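Local coordinates for protein inactive glucansucrase (Lactobacillus reuteri, PDB 5JBD) that is an inactive member of the glucansucrase family, built around a TIM-barrel-type glycoside hydrolase family 70 domain and carrying a bound calcium ion, at residues A[481-484]-A[485-489]; A[450-453]-A[454-458]. All blocks are in the same frame, centred on the assembly; numbering follows the deposited sequence.

Both contacts are local, each made along one stretch of chain at a helix end, and they sit at the start of one helix and the end of another that packs beside it. Interaction 1 (481-484 with 485-489) is the first turn of helix 483-496; interaction 2 (450-453 with 454-458) is the last turn of helix 446-455 and the loop leading into strand 460-464. The helices meet where Ile486 CD1 packs 3.5 Å from Tyr450 CE2 and where Leu489 rests on Ala451 and Leu454. Interaction 2 is buried throughout, whereas interaction 1 is mostly buried but has exposed Asp484. In both, hydroxyl side chains bond to carbonyls one turn back: two threonines probably reinforce a regular start, one serine accompanies a weakly bonded end.

Interaction 1 of 2, residues A[481-484]-A[485-489]; sequences IYYD and AITTL
Asp484 O is gripped twice by Thr488, whose OG1 donates to it at 2.6 Å and whose backbone N adds the regular helical bond. The two donors approach from opposite faces of the carbonyl plane. One residue earlier the pattern repeats: Tyr483 O accepts from Thr487 N and, at 2.7 Å, from Thr487 OG1, again from the two sides of its plane.

The threonines reach back by different rotations. Thr487 holds OG1 between its backbone N and carbonyl carbon (chi1 57°), which sends the methyl CG2 beside the backbone N and over the Tyr483 ring. Thr487 CG2 sits 3.7 Å from the centroid of the Tyr483 ring, 13° off the normal, a CH-pi contact over the face. In Thr488, OG1 instead lies beside the backbone N. A beta-branched residue with one polar and one apolar arm suits position 487, bonding a carbonyl while laying its methyl over an aromatic face. Lys479 makes a cation-pi contact with the same tyrosine.

Ile486 N donates to Tyr482 O in a nearly straight bond (N-H...O 168°), and Ile486 CD1 packs 3.7 Å from Tyr482 CB. A water bridges the start of the turn, donating to Ile481 O and accepting from Ala485 N at 3.0 Å. The small Ala485 fits against Tyr578, which also touches Thr488, while Leu468 of helix 465-468 lies against Tyr483, Ile486 and Thr487.

The bond to Tyr483 O thus satisfies the hydroxyl of buried Thr487 within its own helix, and the doubled bonds probably reinforce the first helical turn.

Interaction 2 of 2, residues A[450-453]-A[454-458]; sequences YAIL and LSNKD
Ser455 OG donates to Ala451 O at 2.7 Å, lying in the carbonyl plane on a lone pair, whereas the backbone bond from Ser455 N to the same oxygen is long and weak at 3.3 Å. The hydroxyl, turned back over the helix by a chi1 of 59°, therefore supplements a weak helical bond. Ser455 N also reaches Ile452 O, from above that carbonyl's plane, and Asn456 N adds a weak bond to Ile452 O.

One residue earlier, Leu454 N bonds to Tyr450 O at 2.8 Å. Leu454 CD1 approaches the Tyr450 ring at CD1, 4.1 Å away, and Ile452 CG2 lies 3.8 Å from Asn456 ND2. A water donates to both Leu453 O and Asn456 O, joining the last turn to the departing chain.

Farther out, Asp467 and the backbone N of Tyr464 hold Tyr450 OH, and Gln501 holds Asn456 OD1. Val539 of strand 537-542 packs on Ala451 and Ser455, where small residues suit a close approach between helix and strand. This weakly bonded helix end belongs to an alpha-to-beta connection of the TIM-barrel-type domain, where helix 446-455 ends and a short loop leads to strand 460-464 of the parallel sheet.

Interaction 1 of 2, residues A[481-484]-A[485-489]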
ATOM      1  N   ILE A 481      19.212  10.394  14.230  1.00 30.23           N
ATOM      2  CA  ILE A 481      20.674  10.573  14.156  1.00 32.16           C
ATOM      3  C   ILE A 481      21.129  11.208  12.821  1.00 30.01           C
ATOM      4  O   ILE A 481      22.127  11.934  12.780  1.00 31.49           O
ATOM      5  CB  ILE A 481      21.395   9.205  14.405  1.00 34.24           C
ATOM      6  CG1 ILE A 481      22.911   9.366  14.539  1.00 39.22           C
ATOM      7  CG2 ILE A 481      21.014   8.142  13.367  1.00 32.80           C
ATOM      8  CD1 ILE A 481      23.667   8.072  14.815  1.00 43.13           C
ATOM      9  N   TYR A 482      20.411  10.939  11.734  1.00 27.43           N
ATOM     10  CA  TYR A 482      20.813  11.453  10.415  1.00 26.29           C
ATOM     11  C   TYR A 482      20.248  12.828  10.044  1.00 25.38           C
ATOM     12  O   TYR A 482      20.519  13.313   8.947  1.00 25.15           O
ATOM     13  CB  TYR A 482      20.468  10.432   9.328  1.00 25.47           C
ATOM     14  CG  TYR A 482      21.080   9.079   9.561  1.00 26.13           C
ATOM     15  CD1 TYR A 482      22.462   8.940   9.742  1.00 25.43           C
ATOM     16  CD2 TYR A 482      20.291   7.916   9.603  1.00 25.91           C
ATOM     17  CE1 TYR A 482      23.024   7.695   9.972  1.00 25.42           C
ATOM     18  CE2 TYR A 482      20.859   6.666   9.836  1.00 26.37           C
ATOM     19  CZ  TYR A 482      22.231   6.566  10.007  1.00 26.06           C
ATOM     20  OH  TYR A 482      22.804   5.323  10.223  1.00 25.72           O
ATOM     21  N   TYR A 483      19.504  13.473  10.946  1.00 25.84           N
ATOM     22  CA  TYR A 483      18.875  14.781  10.642  1.00 25.93           C
ATOM     23  C   TYR A 483      19.892  15.838  10.176  1.00 26.42           C
ATOM     24  O   TYR A 483      19.668  16.524   9.160  1.00 24.01           O
ATOM     25  CB  TYR A 483      18.060  15.310  11.850  1.00 26.66           C
ATOM     26  CG  TYR A 483      17.401  16.672  11.616  1.00 27.25           C
ATOM     27  CD1 TYR A 483      18.119  17.858  11.774  1.00 27.63           C
ATOM     28  CD2 TYR A 483      16.063  16.768  11.221  1.00 26.80           C
ATOM     29  CE1 TYR A 483      17.540  19.090  11.541  1.00 28.72           C
ATOM     30  CE2 TYR A 483      15.472  18.000  11.013  1.00 27.91           C
ATOM     31  CZ  TYR A 483      16.211  19.152  11.178  1.00 29.03           C
ATOM     32  OH  TYR A 483      15.647  20.375  10.971  1.00 30.86           O
ATOM     33  N   ASP A 484      20.999  15.981  10.908  1.00 26.82           N
ATOM     34  CA  ASP A 484      21.948  17.061  10.611  1.00 27.15           C
ATOM     35  C   ASP A 484      22.590  16.877   9.228  1.00 26.79           C
ATOM     36  O   ASP A 484      22.693  17.833   8.447  1.00 27.13           O
ATOM     37  CB  ASP A 484      23.028  17.172  11.693  1.00 28.90           C
ATOM     38  CG  ASP A 484      22.524  17.813  12.982  1.00 30.52           C
ATOM     39  OD1 ASP A 484      21.468  18.472  12.989  1.00 30.15           O
ATOM     40  OD2 ASP A 484      23.213  17.657  14.001  1.00 31.80           O
ATOM     41  N   ALA A 485      22.996  15.651   8.923  1.00 25.89           N
ATOM     42  CA  ALA A 485      23.626  15.352   7.647  1.00 25.77           C
ATOM     43  C   ALA A 485      22.679  15.580   6.488  1.00 24.59           C
ATOM     44  O   ALA A 485      23.018  16.279   5.530  1.00 24.74           O
ATOM     45  CB  ALA A 485      24.127  13.914   7.623  1.00 25.49           C
ATOM     46  N   ILE A 486      21.476  15.017   6.596  1.00 25.60           N
ATOM     47  CA  ILE A 486      20.523  15.065   5.479  1.00 24.65           C
ATOM     48  C   ILE A 486      20.049  16.500   5.219  1.00 25.42           C
ATOM     49  O   ILE A 486      20.032  16.934   4.059  1.00 25.26           O
ATOM     50  CB  ILE A 486      19.363  14.077   5.657  1.00 24.10           C
ATOM     51  CG1 ILE A 486      19.918  12.648   5.759  1.00 24.45           C
ATOM     52  CG2 ILE A 486      18.390  14.187   4.485  1.00 24.37           C
ATOM     53  CD1 ILE A 486      18.930  11.605   6.224  1.00 24.09           C
ATOM     54  N   THR A 487      19.726  17.247   6.282  1.00 25.40           N
ATOM     55  CA  THR A 487      19.266  18.641   6.133  1.00 25.85           C
ATOM     56  C   THR A 487      20.358  19.577   5.630  1.00 26.93           C
ATOM     57  O   THR A 487      20.086  20.497   4.847  1.00 27.56           O
ATOM     58  CB  THR A 487      18.616  19.201   7.412  1.00 26.28           C
ATOM     59  OG1 THR A 487      19.528  19.120   8.518  1.00 26.14           O
ATOM     60  CG2 THR A 487      17.345  18.441   7.736  1.00 26.23           C
ATOM     61  N   THR A 488      21.601  19.347   6.051  1.00 26.98           N
ATOM     62  CA  THR A 488      22.734  20.070   5.462  1.00 26.56           C
ATOM     63  C   THR A 488      22.784  19.867   3.934  1.00 24.71           C
ATOM     64  O   THR A 488      22.940  20.819   3.181  1.00 24.58           O
ATOM     65  CB  THR A 488      24.067  19.668   6.133  1.00 27.57           C
ATOM     66  OG1 THR A 488      23.969  19.921   7.530  1.00 27.66           O
ATOM     67  CG2 THR A 488      25.240  20.475   5.589  1.00 28.79           C
ATOM     68  N   LEU A 489      22.616  18.628   3.492  1.00 24.23           N
ATOM     69  CA  LEU A 489      22.609  18.328   2.060  1.00 23.32           C
ATOM     70  C   LEU A 489      21.390  18.948   1.347  1.00 23.87           C
ATOM     71  O   LEU A 489      21.502  19.434   0.209  1.00 24.71           O
ATOM     72  CB  LEU A 489      22.651  16.807   1.838  1.00 23.37           C
ATOM     73  CG  LEU A 489      23.939  16.102   2.285  1.00 24.70           C
ATOM     74  CD1 LEU A 489      23.727  14.584   2.340  1.00 24.41           C
ATOM     75  CD2 LEU A 489      25.089  16.465   1.345  1.00 24.65           C
TER
HETATM   76  O   HOH W   1      23.487  13.552  10.987  1.00 21.78           O

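Interaction 2 of 2, residues A[450-453]-A[454-458]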
ATOM      1  N   TYR A 450      22.295   9.656   0.664  1.00 22.81           N
ATOM      2  CA  TYR A 450      21.625  10.942   0.422  1.00 22.78           C
ATOM      3  C   TYR A 450      22.471  11.956  -0.349  1.00 21.76           C
ATOM      4  O   TYR A 450      21.936  12.744  -1.139  1.00 22.38           O
ATOM      5  CB  TYR A 450      21.112  11.568   1.739  1.00 22.74           C
ATOM      6  CG  TYR A 450      19.719  11.116   2.096  1.00 23.21           C
ATOM      7  CD1 TYR A 450      18.610  11.678   1.461  1.00 22.36           C
ATOM      8  CD2 TYR A 450      19.498  10.108   3.044  1.00 23.32           C
ATOM      9  CE1 TYR A 450      17.322  11.259   1.767  1.00 23.79           C
ATOM     10  CE2 TYR A 450      18.209   9.680   3.354  1.00 24.24           C
ATOM     11  CZ  TYR A 450      17.125  10.256   2.717  1.00 23.27           C
ATOM     12  OH  TYR A 450      15.842   9.843   2.998  1.00 23.35           O
ATOM     13  N   ALA A 451      23.778  11.976  -0.103  1.00 21.56           N
ATOM     14  CA  ALA A 451      24.667  12.898  -0.823  1.00 21.30           C
ATOM     15  C   ALA A 451      24.650  12.621  -2.330  1.00 20.55           C
ATOM     16  O   ALA A 451      24.661  13.564  -3.133  1.00 20.37           O
ATOM     17  CB  ALA A 451      26.081  12.817  -0.292  1.00 22.47           C
ATOM     18  N   ILE A 452      24.605  11.341  -2.699  1.00 19.50           N
ATOM     19  CA  ILE A 452      24.458  10.934  -4.092  1.00 20.75           C
ATOM     20  C   ILE A 452      23.065  11.304  -4.614  1.00 21.55           C
ATOM     21  O   ILE A 452      22.942  11.976  -5.650  1.00 20.65           O
ATOM     22  CB  ILE A 452      24.726   9.406  -4.276  1.00 20.85           C
ATOM     23  CG1 ILE A 452      26.196   9.054  -3.984  1.00 22.46           C
ATOM     24  CG2 ILE A 452      24.300   8.921  -5.660  1.00 21.13           C
ATOM     25  CD1 ILE A 452      27.206   9.582  -4.997  1.00 22.52           C
ATOM     26  N   LEU A 453      22.021  10.881  -3.887  1.00 21.44           N
ATOM     27  CA  LEU A 453      20.646  11.159  -4.285  1.00 20.71           C
ATOM     28  C   LEU A 453      20.398  12.659  -4.540  1.00 21.27           C
ATOM     29  O   LEU A 453      19.791  13.032  -5.544  1.00 19.69           O
ATOM     30  CB  LEU A 453      19.647  10.663  -3.234  1.00 22.00           C
ATOM     31  CG  LEU A 453      18.195  10.597  -3.761  1.00 22.94           C
ATOM     32  CD1 LEU A 453      17.934   9.259  -4.424  1.00 22.97           C
ATOM     33  CD2 LEU A 453      17.188  10.830  -2.642  1.00 24.70           C
ATOM     34  N   LEU A 454      20.872  13.503  -3.639  1.00 21.83           N
ATOM     35  CA  LEU A 454      20.567  14.929  -3.693  1.00 22.34           C
ATOM     36  C   LEU A 454      21.440  15.740  -4.651  1.00 22.50           C
ATOM     37  O   LEU A 454      21.133  16.903  -4.919  1.00 21.70           O
ATOM     38  CB  LEU A 454      20.610  15.518  -2.285  1.00 22.56           C
ATOM     39  CG  LEU A 454      19.513  14.949  -1.351  1.00 23.32           C
ATOM     40  CD1 LEU A 454      19.772  15.350   0.094  1.00 22.55           C
ATOM     41  CD2 LEU A 454      18.117  15.395  -1.770  1.00 23.56           C
ATOM     42  N   SER A 455      22.535  15.160  -5.132  1.00 22.95           N
ATOM     43  CA  SER A 455      23.397  15.809  -6.132  1.00 23.31           C
ATOM     44  C   SER A 455      23.159  15.271  -7.545  1.00 22.35           C
ATOM     45  O   SER A 455      23.642  15.869  -8.506  1.00 21.98           O
ATOM     46  CB  SER A 455      24.878  15.670  -5.744  1.00 23.49           C
ATOM     47  OG  SER A 455      25.278  14.311  -5.638  1.00 23.37           O
ATOM     48  N   ASN A 456      22.425  14.162  -7.683  1.00 20.77           N
ATOM     49  CA  ASN A 456      22.178  13.568  -9.008  1.00 20.87           C
ATOM     50  C   ASN A 456      21.352  14.479  -9.940  1.00 20.63           C
ATOM     51  O   ASN A 456      20.354  15.071  -9.520  1.00 19.78           O
ATOM     52  CB  ASN A 456      21.468  12.205  -8.875  1.00 21.04           C
ATOM     53  CG  ASN A 456      22.433  11.035  -8.719  1.00 20.46           C
ATOM     54  OD1 ASN A 456      23.657  11.160  -8.858  1.00 20.86           O
ATOM     55  ND2 ASN A 456      21.867   9.864  -8.480  1.00 21.05           N
ATOM     56  N   LYS A 457      21.771  14.556 -11.210  1.00 20.48           N
ATOM     57  CA  LYS A 457      21.033  15.249 -12.265  1.00 20.03           C
ATOM     58  C   LYS A 457      19.939  14.324 -12.808  1.00 19.91           C
ATOM     59  O   LYS A 457      20.031  13.096 -12.673  1.00 19.09           O
ATOM     60  CB  LYS A 457      22.017  15.583 -13.412  1.00 19.52           C
ATOM     61  CG  LYS A 457      21.487  16.476 -14.520  1.00 20.60           C
ATOM     62  CD  LYS A 457      22.601  16.806 -15.515  1.00 21.17           C
ATOM     63  CE  LYS A 457      22.133  17.727 -16.633  1.00 22.56           C
ATOM     64  NZ  LYS A 457      21.023  17.121 -17.399  1.00 22.75           N
ATOM     65  N   ASP A 458      18.962  14.902 -13.504  1.00 20.65           N
ATOM     66  CA  ASP A 458      17.916  14.138 -14.161  1.00 19.62           C
ATOM     67  C   ASP A 458      17.167  13.222 -13.185  1.00 19.69           C
ATOM     68  O   ASP A 458      17.056  12.005 -13.394  1.00 19.94           O
ATOM     69  CB  ASP A 458      18.460  13.388 -15.389  1.00 20.10           C
ATOM     70  CG  ASP A 458      18.730  14.326 -16.564  1.00 20.87           C
ATOM     71  OD1 ASP A 458      17.810  15.060 -16.970  1.00 20.37           O
ATOM     72  OD2 ASP A 458      19.868  14.329 -17.065  1.00 21.55           O
TER
HETATM   73  O   HOH W   2      19.165  15.398  -7.016  1.00 20.46           O